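Catalytic domain of the nuclear inclusion protein A (nia) (Tobacco etch virus, PDB 1LVM) is a chymotrypsin-type cysteine protease that cleaves peptide bonds with sequence specificity, probably to process the viral polyprotein. Local coordinates at residues Met90-Met95 against Glu196-Gln201. The protein carries 1 engineered substitution. Residues are numbered along the deposited sequence; the frame is centred on the assembly and turned at random.
Sequences MIIIRM and ELLTNQ
Asn200 ND2 donates a hydrogen bond to Glu196 OE1 at 3.0 Å, at the end of the helix whose Leu197 and Leu198 pack on Ile92. The acceptor uses its anti lone pair, turned away from OE2. The carboxylate oxygen lies close to the plane of the Asn200 amide, and the N-H...O angle is 157°. This bond ties the first residue past the helix back to its last turn. No hydrogen bond joins the helix to strand 91-94; that contact is apolar. Ile92 CG1 stands anti to its carbonyl carbon (chi1 -53°), and the extended second torsion carries CD1 out to the helix. This one methyl meets both leucines. Leu197 comes tip to tip, its CD2 3.8 Å from Ile92 CD1. Leu198 approaches at a slant, with its CD2 3.9 Å from the same Ile92 CD1. Phe48 and Trp206 also touch Ile92, while His83 touches Leu197 and Phe108 touches Leu198. Strand 91-94 lies between strands 48-51 and 81-84 of the N-terminal sheet. Helix 194-199 follows the last strand of the C-terminal barrel and leads to strand 206-208, which joins the N-terminal sheet. The contact thus packs the chain returning from the second barrel against the first, within the two-barrel chymotrypsin-like fold.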
ATOM      1  N   MET A  90      -2.214   5.996   5.442  1.00 12.54           N
ATOM      2  CA  MET A  90      -1.043   6.000   4.556  1.00 10.14           C
ATOM      3  C   MET A  90       0.108   6.752   5.168  1.00 14.56           C
ATOM      4  O   MET A  90      -0.085   7.809   5.803  1.00 15.36           O
ATOM      5  CB  MET A  90      -1.394   6.650   3.165  1.00 12.37           C
ATOM      6  CG  MET A  90      -0.273   6.415   2.092  1.00 12.24           C
ATOM      7  SD  MET A  90      -0.650   7.200   0.516  1.00 16.39           S
ATOM      8  CE  MET A  90      -1.679   5.873  -0.129  1.00 15.25           C
ATOM      9  N   ILE A  91       1.317   6.241   5.002  1.00  8.24           N
ATOM     10  CA  ILE A  91       2.447   6.961   5.610  1.00 11.39           C
ATOM     11  C   ILE A  91       3.637   6.735   4.695  1.00 15.56           C
ATOM     12  O   ILE A  91       3.656   5.767   3.935  1.00 12.92           O
ATOM     13  CB  ILE A  91       2.735   6.317   7.041  1.00 13.68           C
ATOM     14  CG1 ILE A  91       3.756   7.159   7.881  1.00 12.72           C
ATOM     15  CG2 ILE A  91       3.248   4.850   6.909  1.00 10.25           C
ATOM     16  CD1 ILE A  91       3.864   6.616   9.315  1.00 15.87           C
ATOM     17  N   ILE A  92       4.604   7.642   4.722  1.00 12.11           N
ATOM     18  CA  ILE A  92       5.810   7.362   3.886  1.00 13.44           C
ATOM     19  C   ILE A  92       6.984   7.239   4.821  1.00 20.52           C
ATOM     20  O   ILE A  92       7.167   8.084   5.689  1.00 15.50           O
ATOM     21  CB  ILE A  92       6.125   8.485   2.890  1.00 15.51           C
ATOM     22  CG1 ILE A  92       4.891   8.802   2.061  1.00 10.95           C
ATOM     23  CG2 ILE A  92       7.351   8.075   2.003  1.00 12.92           C
ATOM     24  CD1 ILE A  92       5.032  10.105   1.200  1.00 14.02           C
ATOM     25  N   ILE A  93       7.721   6.143   4.690  1.00 10.27           N
ATOM     26  CA  ILE A  93       8.947   5.908   5.496  1.00 12.32           C
ATOM     27  C   ILE A  93      10.151   6.303   4.673  1.00 16.74           C
ATOM     28  O   ILE A  93      10.241   5.930   3.469  1.00 15.62           O
ATOM     29  CB  ILE A  93       9.099   4.433   5.728  1.00 13.05           C
ATOM     30  CG1 ILE A  93       7.896   3.912   6.498  1.00 15.74           C
ATOM     31  CG2 ILE A  93      10.384   4.109   6.479  1.00 15.70           C
ATOM     32  CD1 ILE A  93       7.931   2.362   6.572  1.00 17.65           C
ATOM     33  N   ARG A  94      11.071   7.061   5.263  1.00 16.47           N
ATOM     34  CA  ARG A  94      12.285   7.358   4.504  1.00 12.01           C
ATOM     35  C   ARG A  94      13.304   6.311   4.994  1.00 20.37           C
ATOM     36  O   ARG A  94      13.617   6.256   6.183  1.00 18.63           O
ATOM     37  CB  ARG A  94      12.764   8.791   4.780  1.00 19.93           C
ATOM     38  CG  ARG A  94      13.966   9.132   3.947  1.00 23.62           C
ATOM     39  CD  ARG A  94      14.509  10.567   4.144  1.00 25.88           C
ATOM     40  NE  ARG A  94      15.643  10.658   3.239  1.00 49.93           N
ATOM     41  CZ  ARG A  94      15.640  11.289   2.070  1.00 44.95           C
ATOM     42  NH1 ARG A  94      14.560  11.930   1.659  1.00 51.21           N
ATOM     43  NH2 ARG A  94      16.703  11.218   1.276  1.00 55.23           N
ATOM     44  N   MET A  95      13.822   5.468   4.110  1.00 13.39           N
ATOM     45  CA  MET A  95      14.793   4.484   4.549  1.00 10.45           C
ATOM     46  C   MET A  95      16.203   5.150   4.665  1.00 11.37           C
ATOM     47  O   MET A  95      16.521   6.111   3.968  1.00 19.49           O
ATOM     48  CB  MET A  95      14.837   3.315   3.558  1.00 15.76           C
ATOM     49  CG  MET A  95      13.509   2.525   3.518  1.00 19.76           C
ATOM     50  SD  MET A  95      13.157   1.730   5.117  1.00 21.89           S
ATOM     51  CE  MET A  95      14.365   0.430   5.221  1.00 19.00           C
ATOM     52  N   GLU A 196       3.727  15.380  -6.369  1.00 15.38           N
ATOM     53  CA  GLU A 196       4.465  16.561  -5.841  1.00 17.80           C
ATOM     54  C   GLU A 196       5.120  16.178  -4.494  1.00 18.16           C
ATOM     55  O   GLU A 196       6.291  16.463  -4.209  1.00 18.15           O
ATOM     56  CB  GLU A 196       3.504  17.750  -5.597  1.00 19.85           C
ATOM     57  CG  GLU A 196       4.256  19.083  -5.319  1.00 22.57           C
ATOM     58  CD  GLU A 196       5.131  19.432  -6.510  1.00 41.00           C
ATOM     59  OE1 GLU A 196       6.206  20.033  -6.287  1.00 35.88           O
ATOM     60  OE2 GLU A 196       4.760  19.102  -7.668  1.00 27.21           O
ATOM     61  N   LEU A 197       4.327  15.545  -3.646  1.00 15.81           N
ATOM     62  CA  LEU A 197       4.848  15.158  -2.333  1.00 22.96           C
ATOM     63  C   LEU A 197       6.066  14.228  -2.445  1.00 25.77           C
ATOM     64  O   LEU A 197       7.024  14.375  -1.700  1.00 18.35           O
ATOM     65  CB  LEU A 197       3.725  14.483  -1.521  1.00 17.15           C
ATOM     66  CG  LEU A 197       4.184  13.913  -0.166  1.00 17.63           C
ATOM     67  CD1 LEU A 197       4.706  15.089   0.751  1.00 15.74           C
ATOM     68  CD2 LEU A 197       2.987  13.263   0.473  1.00 17.42           C
ATOM     69  N   LEU A 198       6.036  13.266  -3.370  1.00 15.01           N
ATOM     70  CA  LEU A 198       7.171  12.364  -3.496  1.00 12.94           C
ATOM     71  C   LEU A 198       8.411  12.954  -4.078  1.00 22.97           C
ATOM     72  O   LEU A 198       9.474  12.408  -3.866  1.00 19.32           O
ATOM     73  CB  LEU A 198       6.816  11.129  -4.392  1.00 15.10           C
ATOM     74  CG  LEU A 198       5.639  10.271  -3.913  1.00 16.50           C
ATOM     75  CD1 LEU A 198       5.359   9.183  -4.990  1.00 17.50           C
ATOM     76  CD2 LEU A 198       5.970   9.543  -2.593  1.00 13.52           C
ATOM     77  N   THR A 199       8.259  14.044  -4.838  1.00 18.02           N
ATOM     78  CA  THR A 199       9.382  14.657  -5.555  1.00 17.38           C
ATOM     79  C   THR A 199       9.789  16.056  -5.127  1.00 33.47           C
ATOM     80  O   THR A 199      10.672  16.622  -5.744  1.00 33.95           O
ATOM     81  CB  THR A 199       9.045  14.741  -6.998  1.00 25.34           C
ATOM     82  OG1 THR A 199       7.851  15.541  -7.129  1.00 23.16           O
ATOM     83  CG2 THR A 199       8.764  13.358  -7.535  1.00 25.52           C
ATOM     84  N   ASN A 200       9.179  16.600  -4.073  1.00 25.18           N
ATOM     85  CA  ASN A 200       9.488  17.970  -3.626  1.00 33.18           C
ATOM     86  C   ASN A 200       9.738  17.947  -2.113  1.00 29.24           C
ATOM     87  O   ASN A 200       8.821  17.859  -1.274  1.00 21.11           O
ATOM     88  CB  ASN A 200       8.302  18.910  -4.011  1.00 27.54           C
ATOM     89  CG  ASN A 200       8.444  20.333  -3.466  1.00 93.93           C
ATOM     90  OD1 ASN A 200       9.277  20.590  -2.603  1.00 61.39           O
ATOM     91  ND2 ASN A 200       7.598  21.267  -3.963  1.00 30.52           N
ATOM     92  N   GLN A 201      10.995  18.081  -1.722  1.00 26.40           N
ATOM     93  CA  GLN A 201      11.227  17.990  -0.306  1.00 32.50           C
ATOM     94  C   GLN A 201      10.568  19.078   0.507  1.00 27.79           C
ATOM     95  O   GLN A 201      10.258  18.866   1.657  1.00 27.73           O
ATOM     96  CB  GLN A 201      12.723  17.821  -0.011  1.00 41.04           C
ATOM     97  CG  GLN A 201      13.665  18.864  -0.514  1.00 93.94           C
ATOM     98  CD  GLN A 201      15.086  18.519  -0.108  1.00 93.94           C
ATOM     99  OE1 GLN A 201      15.950  19.394  -0.021  1.00 68.96           O
ATOM    100  NE2 GLN A 201      15.334  17.226   0.146  1.00 54.73           N
TER